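Local structure of porin protein associated with imipenem resistance (Acinetobacter baumannii, 4FUV) at residues A[31-36]-A[74-79]; A[106-111]-A[212-217]; A[118-123]-A[134-139]. The protein probably forms an outer-membrane channel for ornithine and the carbapenem imipenem and is associated with imipenem resistance. All blocks are in the same frame, centred on the assembly; numbering follows the deposited sequence.

Contact 1. Residues A[31-36]-A[74-79]; sequences GGALLW and NVYLNA. With C8E ((hydroxyethyloxy)tri(ethyloxy)octane), chain C.
Ala33 and Tyr76 meet on the inner side of the barrel wall, where the alanine methyl CB lies 3.4 Å from the phenol oxygen OH and 4.2 Å from CZ of the same tyrosine. The methyl approaches the ring obliquely and touches its hydroxyl end, and no hydrogen bond joins the two segments. Tyr76 reaches this point because its CG sits between the backbone N and the carbonyl carbon (chi1 68°), which swings the ring away from its own strand and toward segment 31-36. Strand 42-56 pairs with both strands and separates them; the nearest CA atoms, those of Ala33 and Tyr76, are 8.6 Å apart, and the ring bridges much of that gap while resting on Asn49 of the intervening strand. Beyond the methyl, Tyr76 OH is hydrogen-bonded to Glu24 and to Arg22, both on strand 20-26, and Ala33 itself packs on Arg22. Segment 74-79 also has an outer side, presumably facing the membrane: Val75 CG2 touches C7 in the octyl chain of a detergent molecule at 3.6 Å. Alternating strand residues thus separate a detergent-coated surface from a polar interior, as in outer-membrane barrels generally. Two hydrogen bonds to the charged side chains Glu24 and Arg22 hold the phenol hydroxyl, which probably limits rotation of the ring, while the Ala33 methyl packs against it.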
loop_
_atom_site.group_PDB
_atom_site.type_symbol
_atom_site.label_atom_id
_atom_site.label_comp_id
_atom_site.label_asym_id
_atom_site.label_seq_id
_atom_site.Cartn_x
_atom_site.Cartn_y
_atom_site.Cartn_z
ATOM N N GLY A 31 23.328 15.178 -14.819
ATOM C CA GLY A 31 24.565 15.558 -15.464
ATOM C C GLY A 31 25.045 14.406 -16.315
ATOM O O GLY A 31 24.274 13.829 -17.087
ATOM N N GLY A 32 26.317 14.063 -16.170
ATOM C CA GLY A 32 26.858 12.923 -16.883
ATOM C C GLY A 32 28.321 12.711 -16.591
ATOM O O GLY A 32 28.870 13.326 -15.681
ATOM N N ALA A 33 28.951 11.855 -17.386
ATOM C CA ALA A 33 30.332 11.454 -17.151
ATOM C C ALA A 33 31.052 11.138 -18.454
ATOM O O ALA A 33 30.426 10.794 -19.459
ATOM C CB ALA A 33 30.396 10.226 -16.193
ATOM N N LEU A 34 32.374 11.265 -18.419
ATOM C CA LEU A 34 33.242 10.774 -19.490
ATOM C C LEU A 34 33.664 9.387 -19.044
ATOM O O LEU A 34 33.829 9.151 -17.832
ATOM C CB LEU A 34 34.475 11.674 -19.586
ATOM C CG LEU A 34 34.898 12.331 -20.896
ATOM C CD1 LEU A 34 33.708 12.648 -21.772
ATOM C CD2 LEU A 34 35.691 13.586 -20.574
ATOM N N LEU A 35 33.827 8.470 -19.993
ATOM C CA LEU A 35 34.094 7.063 -19.655
ATOM C C LEU A 35 35.371 6.586 -20.327
ATOM O O LEU A 35 35.537 6.795 -21.539
ATOM C CB LEU A 35 32.955 6.173 -20.155
ATOM C CG LEU A 35 31.509 6.444 -19.705
ATOM C CD1 LEU A 35 30.514 5.580 -20.517
ATOM C CD2 LEU A 35 31.379 6.163 -18.235
ATOM N N TRP A 36 36.245 5.929 -19.561
ATOM C CA TRP A 36 37.439 5.279 -20.103
ATOM C C TRP A 36 37.310 3.787 -19.849
ATOM O O TRP A 36 36.704 3.379 -18.854
ATOM C CB TRP A 36 38.729 5.771 -19.423
ATOM C CG TRP A 36 39.119 7.191 -19.734
ATOM C CD1 TRP A 36 40.109 7.613 -20.599
ATOM C CD2 TRP A 36 38.544 8.374 -19.190
ATOM N NE1 TRP A 36 40.172 8.980 -20.620
ATOM C CE2 TRP A 36 39.213 9.481 -19.757
ATOM C CE3 TRP A 36 37.511 8.618 -18.269
ATOM C CZ2 TRP A 36 38.905 10.794 -19.441
ATOM C CZ3 TRP A 36 37.192 9.934 -17.961
ATOM C CH2 TRP A 36 37.890 11.005 -18.541
ATOM N N ASN A 74 28.077 17.971 -7.361
ATOM C CA ASN A 74 28.935 16.840 -7.074
ATOM C C ASN A 74 29.848 16.503 -8.251
ATOM O O ASN A 74 29.408 16.522 -9.403
ATOM C CB ASN A 74 28.054 15.642 -6.764
ATOM C CG ASN A 74 27.026 15.952 -5.698
ATOM O OD1 ASN A 74 27.370 16.363 -4.592
ATOM N ND2 ASN A 74 25.756 15.775 -6.032
ATOM N N VAL A 75 31.113 16.212 -7.949
ATOM C CA VAL A 75 32.056 15.692 -8.941
ATOM C C VAL A 75 32.524 14.321 -8.473
ATOM O O VAL A 75 32.952 14.174 -7.329
ATOM C CB VAL A 75 33.316 16.581 -9.074
ATOM C CG1 VAL A 75 34.290 15.980 -10.089
ATOM C CG2 VAL A 75 32.948 17.992 -9.453
ATOM N N TYR A 76 32.485 13.326 -9.352
ATOM C CA TYR A 76 32.864 11.977 -8.930
ATOM C C TYR A 76 33.816 11.264 -9.876
ATOM O O TYR A 76 33.812 11.481 -11.101
ATOM C CB TYR A 76 31.619 11.117 -8.659
ATOM C CG TYR A 76 30.797 10.782 -9.904
ATOM C CD1 TYR A 76 31.103 9.666 -10.690
ATOM C CD2 TYR A 76 29.708 11.560 -10.278
ATOM C CE1 TYR A 76 30.357 9.349 -11.824
ATOM C CE2 TYR A 76 28.957 11.261 -11.415
ATOM C CZ TYR A 76 29.284 10.131 -12.179
ATOM O OH TYR A 76 28.566 9.785 -13.306
ATOM N N LEU A 77 34.640 10.410 -9.296
ATOM C CA LEU A 77 35.509 9.546 -10.084
ATOM C C LEU A 77 35.340 8.110 -9.596
ATOM O O LEU A 77 35.653 7.792 -8.439
ATOM C CB LEU A 77 36.961 9.985 -9.957
ATOM C CG LEU A 77 37.948 9.136 -10.750
ATOM C CD1 LEU A 77 37.632 9.216 -12.247
ATOM C CD2 LEU A 77 39.370 9.582 -10.467
ATOM N N ASN A 78 34.816 7.256 -10.467
ATOM C CA ASN A 78 34.619 5.848 -10.126
ATOM C C ASN A 78 35.391 4.899 -11.013
ATOM O O ASN A 78 35.458 5.087 -12.233
ATOM C CB ASN A 78 33.138 5.462 -10.201
ATOM C CG ASN A 78 32.315 6.164 -9.164
ATOM O OD1 ASN A 78 32.789 6.398 -8.067
ATOM N ND2 ASN A 78 31.075 6.510 -9.506
ATOM N N ALA A 79 35.954 3.870 -10.393
ATOM C CA ALA A 79 36.352 2.664 -11.127
ATOM C C ALA A 79 35.110 1.802 -11.311
ATOM O O ALA A 79 34.301 1.661 -10.384
ATOM C CB ALA A 79 37.406 1.898 -10.349
HETATM C C1 C8E C . 33.486 15.916 -16.493
HETATM C C2 C8E C . 33.599 16.406 -15.051
HETATM C C3 C8E C . 33.758 17.921 -14.991
HETATM C C4 C8E C . 34.070 18.427 -13.584
HETATM C C5 C8E C . 33.054 19.467 -13.129
HETATM C C6 C8E C . 33.655 20.584 -12.278
HETATM C C7 C8E C . 32.651 21.055 -11.226
HETATM C C8 C8E C . 33.240 22.124 -10.314
HETATM O O9 C8E C . 32.473 22.240 -9.134
HETATM C C10 C8E C . 33.063 21.585 -8.033
#

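Contact 2. Residues A[106-111]-A[212-217]; sequences NDYDLT and KWLPVG. With C8E ((hydroxyethyloxy)tri(ethyloxy)octane), chain D; C8E ((hydroxyethyloxy)tri(ethyloxy)octane), chain J.
Within the interior of the barrel, Leu214 of strand 213-224 extends toward Asn106 and Tyr108 of strand 95-114, its two methyls divided between them. CD2 comes to 3.9 Å from the amide nitrogen ND2 of Asn106, while CD1 lies 3.8 Å from the phenol oxygen OH of Tyr108; in both pairs the side chains run obliquely past each other. With CG anti to the backbone N (chi1 174°), Leu214 holds its fork out from the strand so that each methyl faces a different residue. In the eight-stranded barrel segment 106-111 pairs with strand 134-144 on one side and strand 64-81 on the other, not with strand 213-224, so side chains span a gap whose closest CA atoms, those of Asn106 and Leu214, are 9.8 Å apart. Asn106 answers its polar needs along its own side of the wall, where OD1 accepts a hydrogen bond from Asn72. Tyr108 OH, in contrast, is buried against the leucine methyl with no polar partner in the model. One detergent molecule borders the contact: its C14 is 4.0 Å from Leu214 CD1, its C13 stands over one face of the Tyr108 ring toward the rim, and C17 meets Pro215 CD at 3.6 Å. A second detergent sets its terminal oxygen O21 over the centre of one face of the Trp213 indole, 3.2 Å from CD2.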
loop_
_atom_site.group_PDB
_atom_site.type_symbol
_atom_site.label_atom_id
_atom_site.label_comp_id
_atom_site.label_asym_id
_atom_site.label_seq_id
_atom_site.Cartn_x
_atom_site.Cartn_y
_atom_site.Cartn_z
ATOM N N ASN A 106 25.368 18.824 -1.328
ATOM C CA ASN A 106 23.951 18.569 -1.553
ATOM C C ASN A 106 23.094 19.200 -0.457
ATOM O O ASN A 106 23.274 18.907 0.721
ATOM C CB ASN A 106 23.689 17.060 -1.617
ATOM C CG ASN A 106 24.481 16.372 -2.731
ATOM O OD1 ASN A 106 24.028 16.300 -3.878
ATOM N ND2 ASN A 106 25.663 15.861 -2.394
ATOM N N ASP A 107 22.173 20.073 -0.845
ATOM C CA ASP A 107 21.246 20.656 0.109
ATOM C C ASP A 107 19.838 20.154 -0.140
ATOM O O ASP A 107 19.338 20.198 -1.264
ATOM C CB ASP A 107 21.269 22.180 0.022
ATOM C CG ASP A 107 22.649 22.752 0.253
ATOM O OD1 ASP A 107 23.420 22.162 1.038
ATOM O OD2 ASP A 107 22.967 23.794 -0.354
ATOM N N TYR A 108 19.209 19.673 0.922
ATOM C CA TYR A 108 17.803 19.307 0.896
ATOM C C TYR A 108 17.009 20.257 1.806
ATOM O O TYR A 108 17.444 20.593 2.909
ATOM C CB TYR A 108 17.642 17.850 1.329
ATOM C CG TYR A 108 18.474 16.891 0.502
ATOM C CD1 TYR A 108 19.803 16.618 0.826
ATOM C CD2 TYR A 108 17.941 16.273 -0.619
ATOM C CE1 TYR A 108 20.571 15.729 0.048
ATOM C CE2 TYR A 108 18.694 15.405 -1.390
ATOM C CZ TYR A 108 20.008 15.135 -1.057
ATOM O OH TYR A 108 20.743 14.263 -1.849
ATOM N N ASP A 109 15.861 20.716 1.323
ATOM C CA ASP A 109 14.964 21.550 2.112
ATOM C C ASP A 109 13.543 21.015 1.958
ATOM O O ASP A 109 12.858 21.329 0.983
ATOM C CB ASP A 109 15.042 23.010 1.659
ATOM C CG ASP A 109 14.109 23.923 2.449
ATOM O OD1 ASP A 109 12.925 24.050 2.064
ATOM O OD2 ASP A 109 14.555 24.515 3.456
ATOM N N LEU A 110 13.119 20.191 2.916
ATOM C CA LEU A 110 11.808 19.549 2.887
ATOM C C LEU A 110 10.825 20.217 3.849
ATOM O O LEU A 110 11.137 20.426 5.017
ATOM C CB LEU A 110 11.942 18.080 3.262
ATOM C CG LEU A 110 10.624 17.325 3.397
ATOM C CD1 LEU A 110 9.944 17.176 2.042
ATOM C CD2 LEU A 110 10.857 15.973 4.040
ATOM N N THR A 111 9.633 20.536 3.357
ATOM C CA THR A 111 8.602 21.157 4.184
ATOM C C THR A 111 7.315 20.341 4.179
ATOM O O THR A 111 6.754 20.056 3.121
ATOM C CB THR A 111 8.288 22.555 3.689
ATOM O OG1 THR A 111 9.430 23.390 3.889
ATOM C CG2 THR A 111 7.107 23.130 4.445
ATOM N N LYS A 212 24.832 8.189 8.200
ATOM C CA LYS A 212 26.229 8.433 7.869
ATOM C C LYS A 212 26.553 8.096 6.414
ATOM O O LYS A 212 27.679 8.296 5.973
ATOM C CB LYS A 212 27.139 7.670 8.818
ATOM C CG LYS A 212 27.039 8.229 10.243
ATOM C CD LYS A 212 27.712 7.331 11.249
ATOM C CE LYS A 212 27.404 7.806 12.662
ATOM N NZ LYS A 212 28.316 8.908 12.990
ATOM N N TRP A 213 25.547 7.604 5.691
ATOM C CA TRP A 213 25.653 7.262 4.276
ATOM C C TRP A 213 24.645 8.068 3.481
ATOM O O TRP A 213 23.505 8.238 3.909
ATOM C CB TRP A 213 25.368 5.770 4.074
ATOM C CG TRP A 213 26.289 4.918 4.853
ATOM C CD1 TRP A 213 26.159 4.549 6.169
ATOM C CD2 TRP A 213 27.511 4.332 4.395
ATOM N NE1 TRP A 213 27.224 3.768 6.547
ATOM C CE2 TRP A 213 28.063 3.617 5.474
ATOM C CE3 TRP A 213 28.184 4.340 3.169
ATOM C CZ2 TRP A 213 29.260 2.923 5.368
ATOM C CZ3 TRP A 213 29.369 3.651 3.068
ATOM C CH2 TRP A 213 29.895 2.946 4.158
ATOM N N LEU A 214 25.068 8.568 2.327
ATOM C CA LEU A 214 24.154 9.190 1.382
ATOM C C LEU A 214 23.882 8.186 0.266
ATOM O O LEU A 214 24.773 7.911 -0.552
ATOM C CB LEU A 214 24.767 10.471 0.802
ATOM C CG LEU A 214 23.981 11.171 -0.313
ATOM C CD1 LEU A 214 22.615 11.648 0.208
ATOM C CD2 LEU A 214 24.771 12.350 -0.943
ATOM N N PRO A 215 22.662 7.628 0.230
ATOM C CA PRO A 215 22.289 6.640 -0.790
ATOM C C PRO A 215 22.076 7.324 -2.134
ATOM O O PRO A 215 21.671 8.487 -2.167
ATOM C CB PRO A 215 20.963 6.064 -0.269
ATOM C CG PRO A 215 20.810 6.593 1.142
ATOM C CD PRO A 215 21.563 7.881 1.174
ATOM N N VAL A 216 22.352 6.620 -3.227
ATOM C CA VAL A 216 22.262 7.208 -4.562
ATOM C C VAL A 216 21.554 6.264 -5.517
ATOM O O VAL A 216 21.836 5.069 -5.544
ATOM C CB VAL A 216 23.662 7.467 -5.153
ATOM C CG1 VAL A 216 23.552 8.228 -6.464
ATOM C CG2 VAL A 216 24.506 8.244 -4.170
ATOM N N GLY A 217 20.624 6.798 -6.289
ATOM C CA GLY A 217 20.031 6.063 -7.385
ATOM C C GLY A 217 20.072 6.935 -8.625
ATOM O O GLY A 217 19.680 8.105 -8.567
HETATM C C1 C8E D . 16.452 2.961 -10.754
HETATM C C2 C8E D . 17.634 2.988 -9.792
HETATM C C3 C8E D . 17.182 3.472 -8.420
HETATM C C5 C8E D . 18.104 5.092 -4.285
HETATM C C6 C8E D . 18.281 5.521 -2.833
HETATM C C7 C8E D . 17.220 6.529 -2.395
HETATM C C8 C8E D . 17.645 7.981 -2.599
HETATM O O9 C8E D . 17.402 8.761 -1.441
HETATM C C10 C8E D . 18.131 9.973 -1.460
HETATM C C11 C8E D . 17.625 10.953 -0.401
HETATM O O12 C8E D . 18.431 10.867 0.754
HETATM C C13 C8E D . 18.502 12.058 1.509
HETATM C C14 C8E D . 19.457 11.794 2.665
HETATM O O15 C8E D . 19.510 10.391 2.827
HETATM C C16 C8E D . 19.255 9.936 4.139
HETATM C C17 C8E D . 19.798 8.521 4.291
HETATM O O18 C8E D . 18.739 7.657 4.628
HETATM C C8 C8E J . 26.512 0.119 -1.012
HETATM O O9 C8E J . 25.287 0.320 -1.702
HETATM C C10 C8E J . 24.684 -0.917 -2.055
HETATM C C11 C8E J . 23.165 -0.734 -2.115
HETATM O O18 C8E J . 23.346 2.646 3.235
HETATM C C19 C8E J . 23.975 1.631 3.981
HETATM C C20 C8E J . 25.021 1.011 3.064
HETATM O O21 C8E J . 26.284 1.470 3.495
#

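Contact 3. Residues A[118-123]-A[134-139]; sequences RSFRVN and VKINGQ. With SO4 (sulfate ion), chain B.
Sulfate O2 is gripped by both terminal nitrogens of Arg118: NH1 donates to it at 2.8 Å (N-H...O 154°) and NH2 at 3.1 Å with a more bent angle of 136°. NH2 also makes a weak bond to O1. The ion sits at the edge of the guanidinium, with its sulfur in the plane of the group, and probably comes from the crystallisation liquor; the remaining nitrogen, NE, forms a salt bridge with Asp126 of the second subunit. Arg118 leads into a beta hairpin, strands 119-122 and 125-129, whose first strand packs over strand 134-144 with N-to-C directions 30° apart and axes 10.4 Å apart at closest approach. The contact itself is wholly apolar. Phe120 points from its strand toward strand 134-144, its CZ 4.0 Å from Val134 CG1, the side chains crossing at about a right angle. Neighbouring CE2 of the same ring lies 4.0 Å from Ile136 CD1, here at a slant. That isoleucine methyl also meets Val122 CG2 tip to tip at 3.8 Å, so CD1 fills the notch between the ring and the valine; the extended side chain of Ile136 carries it that far. Leu194 and Ala197 of helix 194-207 cover Phe120 and Val122 respectively, and Ala129 of the hairpin's second strand touches both Phe120 and Val134. At the edge of the Phe120 ring, in its plane, lies the carbonyl oxygen of Arg118.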
loop_
_atom_site.group_PDB
_atom_site.type_symbol
_atom_site.label_atom_id
_atom_site.label_comp_id
_atom_site.label_asym_id
_atom_site.label_seq_id
_atom_site.Cartn_x
_atom_site.Cartn_y
_atom_site.Cartn_z
ATOM N N ARG A 118 -5.593 17.316 11.434
ATOM C CA ARG A 118 -5.080 16.042 10.938
ATOM C C ARG A 118 -3.924 15.514 11.778
ATOM O O ARG A 118 -3.111 16.281 12.314
ATOM C CB ARG A 118 -4.658 16.124 9.456
ATOM C CG ARG A 118 -5.775 16.535 8.495
ATOM C CD ARG A 118 -7.035 15.685 8.654
ATOM N NE ARG A 118 -6.788 14.271 8.367
ATOM C CZ ARG A 118 -6.918 13.725 7.159
ATOM N NH1 ARG A 118 -7.279 14.478 6.127
ATOM N NH2 ARG A 118 -6.681 12.428 6.981
ATOM N N SER A 119 -3.851 14.194 11.885
ATOM C CA SER A 119 -2.751 13.562 12.596
ATOM C C SER A 119 -1.493 13.472 11.731
ATOM O O SER A 119 -1.556 13.436 10.504
ATOM C CB SER A 119 -3.147 12.166 13.079
ATOM O OG SER A 119 -3.464 11.339 11.983
ATOM N N PHE A 120 -0.355 13.452 12.405
ATOM C CA PHE A 120 0.943 13.323 11.779
ATOM C C PHE A 120 1.864 12.798 12.868
ATOM O O PHE A 120 1.541 12.892 14.060
ATOM C CB PHE A 120 1.428 14.674 11.237
ATOM C CG PHE A 120 1.644 15.734 12.305
ATOM C CD1 PHE A 120 0.567 16.406 12.866
ATOM C CD2 PHE A 120 2.926 16.065 12.727
ATOM C CE1 PHE A 120 0.763 17.370 13.840
ATOM C CE2 PHE A 120 3.127 17.045 13.705
ATOM C CZ PHE A 120 2.054 17.692 14.254
ATOM N N ARG A 121 3.004 12.255 12.470
ATOM C CA ARG A 121 3.879 11.536 13.402
ATOM C C ARG A 121 5.272 12.149 13.390
ATOM O O ARG A 121 5.826 12.405 12.320
ATOM C CB ARG A 121 3.963 10.060 12.990
ATOM C CG ARG A 121 4.619 9.118 13.991
ATOM C CD ARG A 121 4.282 7.663 13.595
ATOM N NE ARG A 121 4.920 6.653 14.441
ATOM C CZ ARG A 121 4.523 6.329 15.668
ATOM N NH1 ARG A 121 3.492 6.953 16.230
ATOM N NH2 ARG A 121 5.168 5.384 16.347
ATOM N N VAL A 122 5.827 12.408 14.572
ATOM C CA VAL A 122 7.172 12.971 14.673
ATOM C C VAL A 122 7.958 12.203 15.730
ATOM O O VAL A 122 7.507 12.065 16.873
ATOM C CB VAL A 122 7.151 14.485 15.021
ATOM C CG1 VAL A 122 8.571 15.041 15.087
ATOM C CG2 VAL A 122 6.333 15.265 13.994
ATOM N N ASN A 123 9.123 11.683 15.346
ATOM C CA ASN A 123 9.935 10.871 16.259
ATOM C C ASN A 123 9.126 9.740 16.921
ATOM O O ASN A 123 9.214 9.524 18.133
ATOM C CB ASN A 123 10.574 11.764 17.331
ATOM C CG ASN A 123 11.654 11.054 18.122
ATOM O OD1 ASN A 123 12.489 10.354 17.557
ATOM N ND2 ASN A 123 11.633 11.223 19.444
ATOM N N VAL A 134 -0.146 22.899 11.013
ATOM C CA VAL A 134 1.233 22.772 11.450
ATOM C C VAL A 134 2.149 22.671 10.236
ATOM O O VAL A 134 1.826 22.011 9.258
ATOM C CB VAL A 134 1.423 21.552 12.369
ATOM C CG1 VAL A 134 2.898 21.277 12.607
ATOM C CG2 VAL A 134 0.683 21.774 13.719
ATOM N N LYS A 135 3.283 23.351 10.321
ATOM C CA LYS A 135 4.305 23.355 9.294
ATOM C C LYS A 135 5.544 22.732 9.927
ATOM O O LYS A 135 5.886 23.037 11.077
ATOM C CB LYS A 135 4.564 24.806 8.881
ATOM C CG LYS A 135 5.539 25.044 7.743
ATOM C CD LYS A 135 5.852 26.544 7.659
ATOM C CE LYS A 135 6.560 26.928 6.373
ATOM N N ILE A 136 6.188 21.812 9.219
ATOM C CA ILE A 136 7.478 21.318 9.669
ATOM C C ILE A 136 8.509 21.493 8.570
ATOM O O ILE A 136 8.365 20.926 7.496
ATOM C CB ILE A 136 7.437 19.829 10.042
ATOM C CG1 ILE A 136 6.441 19.589 11.180
ATOM C CG2 ILE A 136 8.828 19.363 10.444
ATOM C CD1 ILE A 136 6.296 18.132 11.544
ATOM N N ASN A 137 9.551 22.269 8.846
ATOM C CA ASN A 137 10.614 22.469 7.873
ATOM C C ASN A 137 11.938 21.815 8.258
ATOM O O ASN A 137 12.392 21.925 9.398
ATOM C CB ASN A 137 10.841 23.951 7.602
ATOM C CG ASN A 137 11.901 24.180 6.538
ATOM O OD1 ASN A 137 13.032 24.562 6.837
ATOM N ND2 ASN A 137 11.543 23.912 5.286
ATOM N N GLY A 138 12.547 21.125 7.301
ATOM C CA GLY A 138 13.833 20.492 7.518
ATOM C C GLY A 138 14.868 20.890 6.476
ATOM O O GLY A 138 14.620 20.798 5.280
ATOM N N GLN A 139 16.024 21.350 6.942
ATOM C CA GLN A 139 17.156 21.628 6.072
ATOM C C GLN A 139 18.287 20.684 6.426
ATOM O O GLN A 139 18.606 20.482 7.595
ATOM C CB GLN A 139 17.620 23.067 6.222
ATOM C CG GLN A 139 16.518 24.072 5.989
ATOM C CD GLN A 139 16.981 25.493 6.203
ATOM O OE1 GLN A 139 17.256 25.904 7.330
ATOM N NE2 GLN A 139 17.077 26.252 5.118
HETATM S S SO4 B . -7.784 11.600 3.639
HETATM O O1 SO4 B . -7.216 10.472 4.370
HETATM O O2 SO4 B . -7.029 12.813 3.950
HETATM O O3 SO4 B . -7.690 11.344 2.203
HETATM O O4 SO4 B . -9.186 11.777 4.016
#

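Contacts 1, 2 and 3 follow one another along the barrel, contact 2 in the middle. Its centre is about 19 Å from that of contact 1 and about 18 Å from that of contact 3, whereas contacts 1 and 3 have centres about 37 Å apart, on opposite sides of the chain's centre. Neighbouring strands provide the joints: Asn74 ND2 of contact 1 probably bonds Asn106 OD1 of contact 2 at 2.8 Å, and Thr111 OG1 of contact 2 probably bonds Asn137 ND2 of contact 3 at 2.6 Å. Detergent lies beside contacts 1 and 2, at contact 2 reaching Leu214 and Tyr108 themselves, while contact 3 has a sulfate and the second subunit for neighbours.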